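Local coordinates for protein quinone oxidoreductase (Coxiella burnetii, PDB 3TQH) that probably reduces quinones with NADPH as the hydride donor, and holds that cofactor in a Rossmann-type domain, at residues Thr183-Asn188 with Ile201-Glu206; Asp207-Ile212 with Ser231-Lys236; Ala218-Val223 with Cys240-Pro245. All coordinates share one frame; numbering follows the deposited sequence.

Interactions 1 and 3 lie in the same six-stranded parallel sheet of the Rossmann-type domain, their centres about 18 Å apart, and both meet the adenine of NADPH. Interaction 1 joins strand 179-184 to the edge strand 199-202 and adds the ribose phosphate; interaction 3 joins strands 216-221 and 239-243, and past their ends L222 and V244 reach the nicotinamide ribose and the nicotinamide. Interaction 2 connects the two, its centre about 14 Å from that of interaction 1 and about 13 Å from that of interaction 3: I201 packs on A211 and I212, while S231, C234 and L235 pack on V219. Along the chain interaction 1 closes first, and the segments of interactions 2 and 3 then alternate. One fold thus carries both ends of the cofactor site.

Interaction 1 (Thr183-Asn188 with Ile201-Glu206). With NDP (NADPH dihydro-nicotinamide-adenine-dinucleotide phosphate), chain B.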
loop_
_atom_site.group_PDB
_atom_site.type_symbol
_atom_site.label_atom_id
_atom_site.label_comp_id
_atom_site.label_asym_id
_atom_site.label_seq_id
_atom_site.Cartn_x
_atom_site.Cartn_y
_atom_site.Cartn_z
ATOM N N THR A 183 -2.646 -12.915 -11.476
ATOM C CA THR A 183 -2.590 -12.337 -12.818
ATOM C C THR A 183 -1.437 -11.341 -12.938
ATOM O O THR A 183 -1.270 -10.471 -12.086
ATOM C CB THR A 183 -3.919 -11.649 -13.204
ATOM O OG1 THR A 183 -4.331 -10.765 -12.157
ATOM C CG2 THR A 183 -5.011 -12.685 -13.442
ATOM N N ALA A 184 -0.648 -11.482 -14.002
ATOM C CA ALA A 184 0.455 -10.574 -14.281
ATOM C C ALA A 184 0.925 -10.686 -15.736
ATOM O O ALA A 184 0.537 -11.604 -16.455
ATOM C CB ALA A 184 1.598 -10.864 -13.343
ATOM N N SER A 185 1.762 -9.743 -16.161
ATOM C CA SER A 185 2.452 -9.833 -17.456
ATOM C C SER A 185 3.351 -11.064 -17.516
ATOM O O SER A 185 3.814 -11.547 -16.485
ATOM C CB SER A 185 3.317 -8.590 -17.696
ATOM O OG SER A 185 2.513 -7.433 -17.795
ATOM N N LYS A 186 3.595 -11.553 -18.727
ATOM C CA LYS A 186 4.552 -12.636 -18.964
ATOM C C LYS A 186 5.888 -12.320 -18.297
ATOM O O LYS A 186 6.532 -13.196 -17.720
ATOM C CB LYS A 186 4.760 -12.844 -20.474
ATOM C CG LYS A 186 5.750 -13.950 -20.837
ATOM C CD LYS A 186 5.991 -14.022 -22.351
ATOM C CE LYS A 186 7.218 -14.877 -22.693
ATOM N NZ LYS A 186 7.635 -14.753 -24.123
ATOM N N ARG A 187 6.278 -11.052 -18.391
ATOM C CA ARG A 187 7.501 -10.520 -17.789
ATOM C C ARG A 187 7.624 -10.767 -16.273
ATOM O O ARG A 187 8.738 -10.865 -15.752
ATOM C CB ARG A 187 7.569 -9.011 -18.076
ATOM C CG ARG A 187 8.727 -8.293 -17.439
ATOM C CD ARG A 187 8.755 -6.823 -17.805
ATOM N NE ARG A 187 10.018 -6.222 -17.367
ATOM C CZ ARG A 187 11.173 -6.308 -18.026
ATOM N NH1 ARG A 187 11.254 -6.960 -19.184
ATOM N NH2 ARG A 187 12.259 -5.727 -17.529
ATOM N N ASN A 188 6.491 -10.850 -15.575
ATOM C CA ASN A 188 6.478 -11.052 -14.118
ATOM C C ASN A 188 6.178 -12.497 -13.673
ATOM O O ASN A 188 6.181 -12.790 -12.483
ATOM C CB ASN A 188 5.474 -10.089 -13.475
ATOM C CG ASN A 188 5.892 -8.633 -13.592
ATOM O OD1 ASN A 188 5.080 -7.772 -13.919
ATOM N ND2 ASN A 188 7.151 -8.349 -13.308
ATOM N N ILE A 201 -1.390 -16.290 -14.462
ATOM C CA ILE A 201 -2.178 -16.114 -15.680
ATOM C C ILE A 201 -1.736 -14.852 -16.418
ATOM O O ILE A 201 -1.717 -13.765 -15.840
ATOM C CB ILE A 201 -3.685 -16.005 -15.363
ATOM C CG1 ILE A 201 -4.152 -17.225 -14.555
ATOM C CG2 ILE A 201 -4.490 -15.871 -16.653
ATOM C CD1 ILE A 201 -5.574 -17.134 -14.071
ATOM N N ASN A 202 -1.367 -15.005 -17.685
ATOM C CA ASN A 202 -1.054 -13.869 -18.541
ATOM C C ASN A 202 -2.353 -13.240 -19.007
ATOM O O ASN A 202 -2.974 -13.717 -19.961
ATOM C CB ASN A 202 -0.206 -14.294 -19.744
ATOM C CG ASN A 202 0.179 -13.119 -20.628
ATOM O OD1 ASN A 202 -0.302 -12.000 -20.442
ATOM N ND2 ASN A 202 1.050 -13.367 -21.597
ATOM N N TYR A 203 -2.753 -12.165 -18.333
ATOM C CA TYR A 203 -4.075 -11.567 -18.551
ATOM C C TYR A 203 -4.222 -10.783 -19.858
ATOM O O TYR A 203 -5.332 -10.403 -20.223
ATOM C CB TYR A 203 -4.490 -10.699 -17.353
ATOM C CG TYR A 203 -3.696 -9.428 -17.171
ATOM C CD1 TYR A 203 -4.172 -8.204 -17.655
ATOM C CD2 TYR A 203 -2.478 -9.440 -16.500
ATOM C CE1 TYR A 203 -3.439 -7.033 -17.480
ATOM C CE2 TYR A 203 -1.749 -8.279 -16.316
ATOM C CZ TYR A 203 -2.226 -7.083 -16.801
ATOM O OH TYR A 203 -1.483 -5.944 -16.603
ATOM N N HIS A 204 -3.114 -10.555 -20.563
ATOM C CA HIS A 204 -3.156 -9.953 -21.903
ATOM C C HIS A 204 -3.514 -10.967 -22.977
ATOM O O HIS A 204 -4.007 -10.599 -24.041
ATOM C CB HIS A 204 -1.806 -9.334 -22.273
ATOM C CG HIS A 204 -1.333 -8.293 -21.311
ATOM N ND1 HIS A 204 -2.105 -7.211 -20.950
ATOM C CD2 HIS A 204 -0.168 -8.170 -20.633
ATOM C CE1 HIS A 204 -1.435 -6.466 -20.089
ATOM N NE2 HIS A 204 -0.254 -7.024 -19.882
ATOM N N GLU A 205 -3.259 -12.241 -22.698
ATOM C CA GLU A 205 -3.311 -13.284 -23.725
ATOM C C GLU A 205 -4.718 -13.871 -23.865
ATOM O O GLU A 205 -5.136 -14.229 -24.958
ATOM C CB GLU A 205 -2.298 -14.381 -23.386
ATOM C CG GLU A 205 -1.663 -15.038 -24.592
ATOM C CD GLU A 205 -0.408 -15.850 -24.244
ATOM O OE1 GLU A 205 -0.208 -16.177 -23.039
ATOM O OE2 GLU A 205 0.372 -16.160 -25.182
ATOM N N GLU A 206 -5.436 -13.976 -22.748
ATOM C CA GLU A 206 -6.825 -14.439 -22.748
ATOM C C GLU A 206 -7.555 -13.980 -21.489
ATOM O O GLU A 206 -6.934 -13.532 -20.524
ATOM C CB GLU A 206 -6.895 -15.970 -22.833
ATOM C CG GLU A 206 -6.422 -16.697 -21.554
ATOM C CD GLU A 206 -6.675 -18.207 -21.578
ATOM O OE1 GLU A 206 -7.345 -18.712 -22.517
ATOM O OE2 GLU A 206 -6.191 -18.887 -20.644
HETATM P PA NDP B . 0.480 -1.084 -7.833
HETATM O O1A NDP B . 0.605 0.125 -8.668
HETATM O O2A NDP B . 1.710 -1.335 -7.056
HETATM O O5B NDP B . 0.178 -2.366 -8.753
HETATM C C5B NDP B . 0.850 -2.497 -9.991
HETATM C C4B NDP B . 0.645 -3.898 -10.545
HETATM O O4B NDP B . -0.644 -3.992 -11.113
HETATM C C3B NDP B . 1.624 -4.284 -11.647
HETATM O O3B NDP B . 2.545 -5.232 -11.153
HETATM C C2B NDP B . 0.761 -4.855 -12.768
HETATM O O2B NDP B . 1.203 -6.118 -13.213
HETATM C C1B NDP B . -0.609 -4.973 -12.123
HETATM N N9A NDP B . -1.741 -4.758 -13.038
HETATM C C8A NDP B . -2.054 -3.603 -13.710
HETATM N N7A NDP B . -3.180 -3.811 -14.421
HETATM C C5A NDP B . -3.592 -5.078 -14.213
HETATM C C6A NDP B . -4.677 -5.791 -14.704
HETATM N N6A NDP B . -5.522 -5.207 -15.537
HETATM N N1A NDP B . -4.859 -7.101 -14.323
HETATM C C2A NDP B . -3.959 -7.693 -13.449
HETATM N N3A NDP B . -2.881 -6.982 -12.953
HETATM C C4A NDP B . -2.700 -5.689 -13.338
HETATM O O3 NDP B . -0.809 -0.979 -6.873
HETATM P PN NDP B . -0.920 -1.470 -5.339
HETATM O O1N NDP B . -0.166 -0.534 -4.478
HETATM O O2N NDP B . -0.676 -2.914 -5.202
HETATM O O5D NDP B . -2.486 -1.201 -5.095
HETATM C C5D NDP B . -3.478 -1.767 -5.929
HETATM C C4D NDP B . -4.798 -1.030 -5.731
HETATM O O4D NDP B . -5.232 -1.157 -4.390
HETATM C C3D NDP B . -4.658 0.456 -6.026
HETATM O O3D NDP B . -5.748 0.884 -6.810
HETATM C C2D NDP B . -4.652 1.109 -4.660
HETATM O O2D NDP B . -5.168 2.427 -4.682
HETATM C C1D NDP B . -5.495 0.126 -3.840
HETATM N N1N NDP B . -5.222 0.121 -2.385
HETATM C C2N NDP B . -6.295 0.228 -1.535
HETATM C C3N NDP B . -6.143 0.291 -0.152
HETATM C C7N NDP B . -7.326 0.408 0.763
HETATM O O7N NDP B . -7.100 0.481 2.155
HETATM N N7N NDP B . -8.556 0.450 0.252
HETATM C C4N NDP B . -4.750 0.241 0.410
HETATM C C5N NDP B . -3.625 0.113 -0.566
HETATM C C6N NDP B . -3.925 0.054 -1.924
HETATM P P2B NDP B . 1.884 -6.302 -14.662
HETATM O O1X NDP B . 2.505 -7.675 -14.719
HETATM O O2X NDP B . 2.964 -5.267 -14.863
HETATM O O3X NDP B . 0.872 -6.181 -15.769
HETATM O O HOH W 1 2.289 -10.424 -21.098
#
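T183 and I201 pair in parallel, CA to CA 4.8 Å, A184 N donates to I201 O (3.1 Å), and beyond this bridge the two chains splay apart. The pairing closes the beta-alpha-beta unit of strand 179-184, helix 186-195 and strand 199-202 in the Rossmann-type domain, and the loops that follow both strands take up NADPH. Y203 is central to this. Its CG is folded between the backbone N and carbonyl carbon (chi1 69°), and the ring lies with one face under the adenine, N1A being 3.4 Å above the plane and over its centre. The backbone of A184 meets the edge of the same ring. The phosphate on the adenosine ribose is gripped from both segments: Y203 OH donates to O3X at 2.5 Å, S185 OG reaches the same oxygen at 2.9 Å, and S185 N gives O1X a nearly straight bond of 2.6 Å. Behind S185, H204 NE2 approaches S185 OG in a weak hydrogen bond. N202 OD1 accepts from H204 N, which stands above its carbonyl plane, forming an Asx turn. A single water also spans the segments, accepting from K186 N at 2.9 Å and donating to N202 OD1 at 3.1 Å.

Interaction 2 (Asp207-Ile212 with Ser231-Lys236)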
loop_
_atom_site.group_PDB
_atom_site.type_symbol
_atom_site.label_atom_id
_atom_site.label_comp_id
_atom_site.label_asym_id
_atom_site.label_seq_id
_atom_site.Cartn_x
_atom_site.Cartn_y
_atom_site.Cartn_z
ATOM N N ASP A 207 -8.878 -14.103 -21.522
ATOM C CA ASP A 207 -9.731 -13.875 -20.362
ATOM C C ASP A 207 -9.218 -14.741 -19.215
ATOM O O ASP A 207 -9.109 -15.958 -19.353
ATOM C CB ASP A 207 -11.183 -14.222 -20.727
ATOM C CG ASP A 207 -12.154 -14.125 -19.545
ATOM O OD1 ASP A 207 -11.834 -13.487 -18.512
ATOM O OD2 ASP A 207 -13.266 -14.702 -19.665
ATOM N N PHE A 208 -8.882 -14.109 -18.094
ATOM C CA PHE A 208 -8.292 -14.827 -16.966
ATOM C C PHE A 208 -9.214 -15.917 -16.433
ATOM O O PHE A 208 -8.735 -16.912 -15.890
ATOM C CB PHE A 208 -7.877 -13.869 -15.841
ATOM C CG PHE A 208 -9.028 -13.247 -15.110
ATOM C CD1 PHE A 208 -9.611 -13.897 -14.022
ATOM C CD2 PHE A 208 -9.528 -12.018 -15.502
ATOM C CE1 PHE A 208 -10.681 -13.339 -13.346
ATOM C CE2 PHE A 208 -10.594 -11.445 -14.830
ATOM C CZ PHE A 208 -11.180 -12.109 -13.746
ATOM N N LEU A 209 -10.527 -15.733 -16.577
ATOM C CA LEU A 209 -11.489 -16.747 -16.145
ATOM C C LEU A 209 -11.251 -18.082 -16.857
ATOM O O LEU A 209 -11.347 -19.141 -16.238
ATOM C CB LEU A 209 -12.930 -16.286 -16.392
ATOM C CG LEU A 209 -13.452 -15.124 -15.541
ATOM C CD1 LEU A 209 -14.895 -14.804 -15.920
ATOM C CD2 LEU A 209 -13.343 -15.431 -14.048
ATOM N N LEU A 210 -10.936 -18.023 -18.152
ATOM C CA LEU A 210 -10.712 -19.225 -18.956
ATOM C C LEU A 210 -9.503 -20.025 -18.485
ATOM O O LEU A 210 -9.473 -21.242 -18.621
ATOM C CB LEU A 210 -10.533 -18.862 -20.430
ATOM C CG LEU A 210 -11.745 -18.230 -21.124
ATOM C CD1 LEU A 210 -11.366 -17.786 -22.527
ATOM C CD2 LEU A 210 -12.930 -19.193 -21.162
ATOM N N ALA A 211 -8.514 -19.332 -17.931
ATOM C CA ALA A 211 -7.299 -19.962 -17.432
ATOM C C ALA A 211 -7.501 -20.642 -16.072
ATOM O O ALA A 211 -6.685 -21.477 -15.676
ATOM C CB ALA A 211 -6.176 -18.928 -17.347
ATOM N N ILE A 212 -8.568 -20.280 -15.356
ATOM C CA ILE A 212 -8.832 -20.841 -14.027
ATOM C C ILE A 212 -9.655 -22.131 -14.116
ATOM O O ILE A 212 -10.811 -22.117 -14.529
ATOM C CB ILE A 212 -9.519 -19.810 -13.108
ATOM C CG1 ILE A 212 -8.544 -18.671 -12.800
ATOM C CG2 ILE A 212 -9.996 -20.461 -11.811
ATOM C CD1 ILE A 212 -9.133 -17.583 -11.955
ATOM N N SER A 231 -14.315 -11.316 -11.770
ATOM C CA SER A 231 -13.779 -12.285 -10.808
ATOM C C SER A 231 -14.863 -13.020 -10.026
ATOM O O SER A 231 -14.644 -14.128 -9.561
ATOM C CB SER A 231 -12.830 -11.593 -9.824
ATOM O OG SER A 231 -11.761 -10.955 -10.507
ATOM N N ILE A 232 -16.027 -12.393 -9.889
ATOM C CA ILE A 232 -17.166 -12.996 -9.207
ATOM C C ILE A 232 -17.556 -14.359 -9.815
ATOM O O ILE A 232 -17.940 -15.275 -9.085
ATOM C CB ILE A 232 -18.382 -12.035 -9.226
ATOM C CG1 ILE A 232 -18.056 -10.739 -8.464
ATOM C CG2 ILE A 232 -19.609 -12.699 -8.617
ATOM C CD1 ILE A 232 -18.997 -9.605 -8.763
ATOM N N ASP A 233 -17.431 -14.491 -11.138
ATOM C CA ASP A 233 -17.795 -15.727 -11.847
ATOM C C ASP A 233 -16.945 -16.962 -11.486
ATOM O O ASP A 233 -17.356 -18.089 -11.762
ATOM C CB ASP A 233 -17.714 -15.520 -13.365
ATOM C CG ASP A 233 -18.783 -14.566 -13.898
ATOM O OD1 ASP A 233 -19.898 -14.515 -13.330
ATOM O OD2 ASP A 233 -18.501 -13.876 -14.913
ATOM N N CYS A 234 -15.768 -16.762 -10.893
ATOM C CA CYS A 234 -14.891 -17.889 -10.559
ATOM C C CYS A 234 -14.997 -18.324 -9.090
ATOM O O CYS A 234 -14.397 -19.316 -8.695
ATOM C CB CYS A 234 -13.437 -17.584 -10.947
ATOM S SG CYS A 234 -12.532 -16.450 -9.862
ATOM N N LEU A 235 -15.783 -17.602 -8.295
ATOM C CA LEU A 235 -15.977 -17.945 -6.887
ATOM C C LEU A 235 -16.814 -19.200 -6.700
ATOM O O LEU A 235 -17.788 -19.413 -7.420
ATOM C CB LEU A 235 -16.688 -16.809 -6.146
ATOM C CG LEU A 235 -15.959 -15.489 -5.944
ATOM C CD1 LEU A 235 -16.905 -14.522 -5.258
ATOM C CD2 LEU A 235 -14.694 -15.688 -5.126
ATOM N N LYS A 236 -16.437 -20.008 -5.706
ATOM C CA LYS A 236 -17.296 -21.067 -5.174
ATOM C C LYS A 236 -18.546 -20.461 -4.543
ATOM O O LYS A 236 -18.566 -19.276 -4.203
ATOM C CB LYS A 236 -16.564 -21.874 -4.092
ATOM C CG LYS A 236 -15.410 -22.717 -4.593
ATOM C CD LYS A 236 -14.742 -23.495 -3.468
ATOM C CE LYS A 236 -15.620 -24.655 -2.998
ATOM N NZ LYS A 236 -14.866 -25.664 -2.198
#
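The F208 ring reaches S231 with its far end: S231 N lies in the ring plane at the edge, while S231 OG approaches CZ obliquely at 3.5 Å. One face of the ring carries L209 CG, 3.9 Å above the plane and displaced toward the rim; H159 meets F208 edge-to-face. That histidine also fixes the serine, since S231 OG is hydrogen-bonded to H159 NE2 and V227 O and is therefore satisfied away from the aromatic ring. The remaining contact is mostly apolar and divides between the two branches of L209. CD2 rests on C234 CB at 3.8 Å, and CD1 lies against D233, 3.9 Å from both CB and, as the polar exception, OD2. With SG set between the backbone N and carbonyl carbon (chi1 76°), C234 turns its sulfur to the tip of I212, whose CD1 is 4.1 Å away. At the start of the short helix D207 is the N-cap, its OD1 accepting weakly from L209 N. F208, I212 and C234 all also touch L157, so the contact packs on that residue of strand 155-158. Such packing is characteristic of a Rossmann fold, where the crossover from the third strand to the fourth passes over the first, here by way of helix 208-211.

Interaction 3 (Ala218-Val223 with Cys240-Pro245); sequences AVIDLV and CIVSVP. With NDP (NADPH dihydro-nicotinamide-adenine-dinucleotide phosphate), chain B.
V219 and D221 face I241 and S243 across two neighbouring parallel strands, and the backbone bonds between them follow the regular parallel pattern. V219 N donates to C240 O at 3.1 Å and V219 O accepts from V242 N; then D221 N donates to V242 O, and D221 O takes V244 N at 2.9 Å in a nearly straight bond (174°). Thus V219 and D221 spend both their N-H and their C=O on segment 240-245, whereas A218 and I220 turn theirs to strand 155-158 and H159 on the other flank, as inner strands of a Rossmann sheet do. The P245 ring, which has no N-H to offer, also lies against D221 O, its CD 3.4 Å away.

The D221 carboxylate receives three donors. With CG anti to the backbone N (chi1 168°), the group swings toward S243, and S243 OG donates to OD2 at 2.5 Å from the anti side, about 26° out of the carboxylate plane. OD1 accepts from V223 N, met from above the carboxylate plane, and from G224 N; the first of these closes an Asx turn that bends the chain away from the strand. Apolar groups fill the surroundings: V219 and I241 lie side by side, and L222 CD2 packs on V244 CG2 at 3.5 Å.

At the cofactor, V244 O accepts from the carboxamide N7N at 2.9 Å, while V244 CG1 lies 3.3 Å from C2N of the nicotinamide ring. The chemistry is therefore divided between strand and cofactor. Three donors on one buried carboxylate are consistent with an ionised D221 that fixes the turn after its strand, and V244, whose N-H is held by D221 O, probably helps to orient the nicotinamide through a rather bent bond to its carboxamide.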
loop_
_atom_site.group_PDB
_atom_site.type_symbol
_atom_site.label_atom_id
_atom_site.label_comp_id
_atom_site.label_asym_id
_atom_site.label_seq_id
_atom_site.Cartn_x
_atom_site.Cartn_y
_atom_site.Cartn_z
ATOM N N ALA A 218 -11.308 -17.520 -2.569
ATOM C CA ALA A 218 -11.217 -16.082 -2.359
ATOM C C ALA A 218 -10.541 -15.401 -3.532
ATOM O O ALA A 218 -9.621 -15.946 -4.124
ATOM C CB ALA A 218 -10.470 -15.772 -1.071
ATOM N N VAL A 219 -11.030 -14.215 -3.868
ATOM C CA VAL A 219 -10.386 -13.351 -4.832
ATOM C C VAL A 219 -9.931 -12.108 -4.088
ATOM O O VAL A 219 -10.762 -11.402 -3.528
ATOM C CB VAL A 219 -11.360 -12.928 -5.948
ATOM C CG1 VAL A 219 -10.721 -11.850 -6.842
ATOM C CG2 VAL A 219 -11.830 -14.155 -6.768
ATOM N N ILE A 220 -8.621 -11.861 -4.053
ATOM C CA ILE A 220 -8.095 -10.590 -3.580
ATOM C C ILE A 220 -7.969 -9.696 -4.803
ATOM O O ILE A 220 -6.983 -9.765 -5.544
ATOM C CB ILE A 220 -6.733 -10.721 -2.870
ATOM C CG1 ILE A 220 -6.770 -11.829 -1.799
ATOM C CG2 ILE A 220 -6.351 -9.394 -2.237
ATOM C CD1 ILE A 220 -7.911 -11.694 -0.791
ATOM N N ASP A 221 -8.993 -8.880 -5.026
ATOM C CA ASP A 221 -9.076 -8.055 -6.222
ATOM C C ASP A 221 -8.374 -6.720 -5.979
ATOM O O ASP A 221 -8.894 -5.848 -5.274
ATOM C CB ASP A 221 -10.537 -7.827 -6.617
ATOM C CG ASP A 221 -10.694 -6.744 -7.658
ATOM O OD1 ASP A 221 -9.820 -6.646 -8.547
ATOM O OD2 ASP A 221 -11.687 -5.984 -7.594
ATOM N N LEU A 222 -7.188 -6.573 -6.562
ATOM C CA LEU A 222 -6.401 -5.357 -6.412
ATOM C C LEU A 222 -6.467 -4.458 -7.646
ATOM O O LEU A 222 -5.726 -3.486 -7.732
ATOM C CB LEU A 222 -4.954 -5.720 -6.080
ATOM C CG LEU A 222 -4.784 -6.476 -4.755
ATOM C CD1 LEU A 222 -3.423 -7.140 -4.686
ATOM C CD2 LEU A 222 -4.999 -5.530 -3.568
ATOM N N VAL A 223 -7.362 -4.773 -8.588
ATOM C CA VAL A 223 -7.570 -3.941 -9.792
ATOM C C VAL A 223 -8.929 -3.233 -9.767
ATOM O O VAL A 223 -9.026 -2.060 -10.110
ATOM C CB VAL A 223 -7.448 -4.771 -11.094
ATOM C CG1 VAL A 223 -7.667 -3.887 -12.324
ATOM C CG2 VAL A 223 -6.091 -5.455 -11.153
ATOM N N CYS A 240 -15.629 -15.709 -1.361
ATOM C CA CYS A 240 -15.829 -14.273 -1.232
ATOM C C CYS A 240 -14.781 -13.496 -2.018
ATOM O O CYS A 240 -13.664 -13.966 -2.220
ATOM C CB CYS A 240 -15.779 -13.853 0.233
ATOM S SG CYS A 240 -14.158 -14.073 0.978
ATOM N N ILE A 241 -15.166 -12.305 -2.461
ATOM C CA ILE A 241 -14.249 -11.388 -3.122
ATOM C C ILE A 241 -14.000 -10.183 -2.208
ATOM O O ILE A 241 -14.933 -9.605 -1.646
ATOM C CB ILE A 241 -14.775 -10.953 -4.521
ATOM C CG1 ILE A 241 -13.798 -9.992 -5.204
ATOM C CG2 ILE A 241 -16.176 -10.328 -4.433
ATOM C CD1 ILE A 241 -14.229 -9.596 -6.605
ATOM N N VAL A 242 -12.723 -9.851 -2.038
ATOM C CA VAL A 242 -12.300 -8.641 -1.349
ATOM C C VAL A 242 -11.773 -7.682 -2.404
ATOM O O VAL A 242 -10.655 -7.846 -2.904
ATOM C CB VAL A 242 -11.207 -8.930 -0.312
ATOM C CG1 VAL A 242 -10.805 -7.652 0.398
ATOM C CG2 VAL A 242 -11.697 -9.972 0.691
ATOM N N SER A 243 -12.590 -6.693 -2.753
ATOM C CA SER A 243 -12.218 -5.717 -3.765
ATOM C C SER A 243 -11.611 -4.500 -3.085
ATOM O O SER A 243 -12.309 -3.757 -2.402
ATOM C CB SER A 243 -13.431 -5.332 -4.618
ATOM O OG SER A 243 -13.009 -4.772 -5.852
ATOM N N VAL A 244 -10.306 -4.310 -3.289
ATOM C CA VAL A 244 -9.485 -3.395 -2.488
ATOM C C VAL A 244 -9.522 -1.916 -2.935
ATOM O O VAL A 244 -9.527 -1.029 -2.079
ATOM C CB VAL A 244 -8.017 -3.916 -2.407
ATOM C CG1 VAL A 244 -7.096 -2.918 -1.706
ATOM C CG2 VAL A 244 -7.981 -5.261 -1.691
ATOM N N PRO A 245 -9.539 -1.638 -4.259
ATOM C CA PRO A 245 -9.703 -0.236 -4.640
ATOM C C PRO A 245 -11.070 0.272 -4.222
ATOM O O PRO A 245 -12.088 -0.368 -4.508
ATOM C CB PRO A 245 -9.554 -0.246 -6.169
ATOM C CG PRO A 245 -8.877 -1.531 -6.486
ATOM C CD PRO A 245 -9.332 -2.499 -5.434
HETATM P PA NDP B . 0.480 -1.084 -7.833
HETATM O O1A NDP B . 0.605 0.125 -8.668
HETATM O O2A NDP B . 1.710 -1.335 -7.056
HETATM O O5B NDP B . 0.178 -2.366 -8.753
HETATM C C5B NDP B . 0.850 -2.497 -9.991
HETATM C C4B NDP B . 0.645 -3.898 -10.545
HETATM O O4B NDP B . -0.644 -3.992 -11.113
HETATM C C3B NDP B . 1.624 -4.284 -11.647
HETATM O O3B NDP B . 2.545 -5.232 -11.153
HETATM C C2B NDP B . 0.761 -4.855 -12.768
HETATM O O2B NDP B . 1.203 -6.118 -13.213
HETATM C C1B NDP B . -0.609 -4.973 -12.123
HETATM N N9A NDP B . -1.741 -4.758 -13.038
HETATM C C8A NDP B . -2.054 -3.603 -13.710
HETATM N N7A NDP B . -3.180 -3.811 -14.421
HETATM C C5A NDP B . -3.592 -5.078 -14.213
HETATM C C6A NDP B . -4.677 -5.791 -14.704
HETATM N N6A NDP B . -5.522 -5.207 -15.537
HETATM N N1A NDP B . -4.859 -7.101 -14.323
HETATM C C2A NDP B . -3.959 -7.693 -13.449
HETATM N N3A NDP B . -2.881 -6.982 -12.953
HETATM C C4A NDP B . -2.700 -5.689 -13.338
HETATM O O3 NDP B . -0.809 -0.979 -6.873
HETATM P PN NDP B . -0.920 -1.470 -5.339
HETATM O O1N NDP B . -0.166 -0.534 -4.478
HETATM O O2N NDP B . -0.676 -2.914 -5.202
HETATM O O5D NDP B . -2.486 -1.201 -5.095
HETATM C C5D NDP B . -3.478 -1.767 -5.929
HETATM C C4D NDP B . -4.798 -1.030 -5.731
HETATM O O4D NDP B . -5.232 -1.157 -4.390
HETATM C C3D NDP B . -4.658 0.456 -6.026
HETATM O O3D NDP B . -5.748 0.884 -6.810
HETATM C C2D NDP B . -4.652 1.109 -4.660
HETATM O O2D NDP B . -5.168 2.427 -4.682
HETATM C C1D NDP B . -5.495 0.126 -3.840
HETATM N N1N NDP B . -5.222 0.121 -2.385
HETATM C C2N NDP B . -6.295 0.228 -1.535
HETATM C C3N NDP B . -6.143 0.291 -0.152
HETATM C C7N NDP B . -7.326 0.408 0.763
HETATM O O7N NDP B . -7.100 0.481 2.155
HETATM N N7N NDP B . -8.556 0.450 0.252
HETATM C C4N NDP B . -4.750 0.241 0.410
HETATM C C5N NDP B . -3.625 0.113 -0.566
HETATM C C6N NDP B . -3.925 0.054 -1.924
HETATM P P2B NDP B . 1.884 -6.302 -14.662
HETATM O O1X NDP B . 2.505 -7.675 -14.719
HETATM O O2X NDP B . 2.964 -5.267 -14.863
HETATM O O3X NDP B . 0.872 -6.181 -15.769
#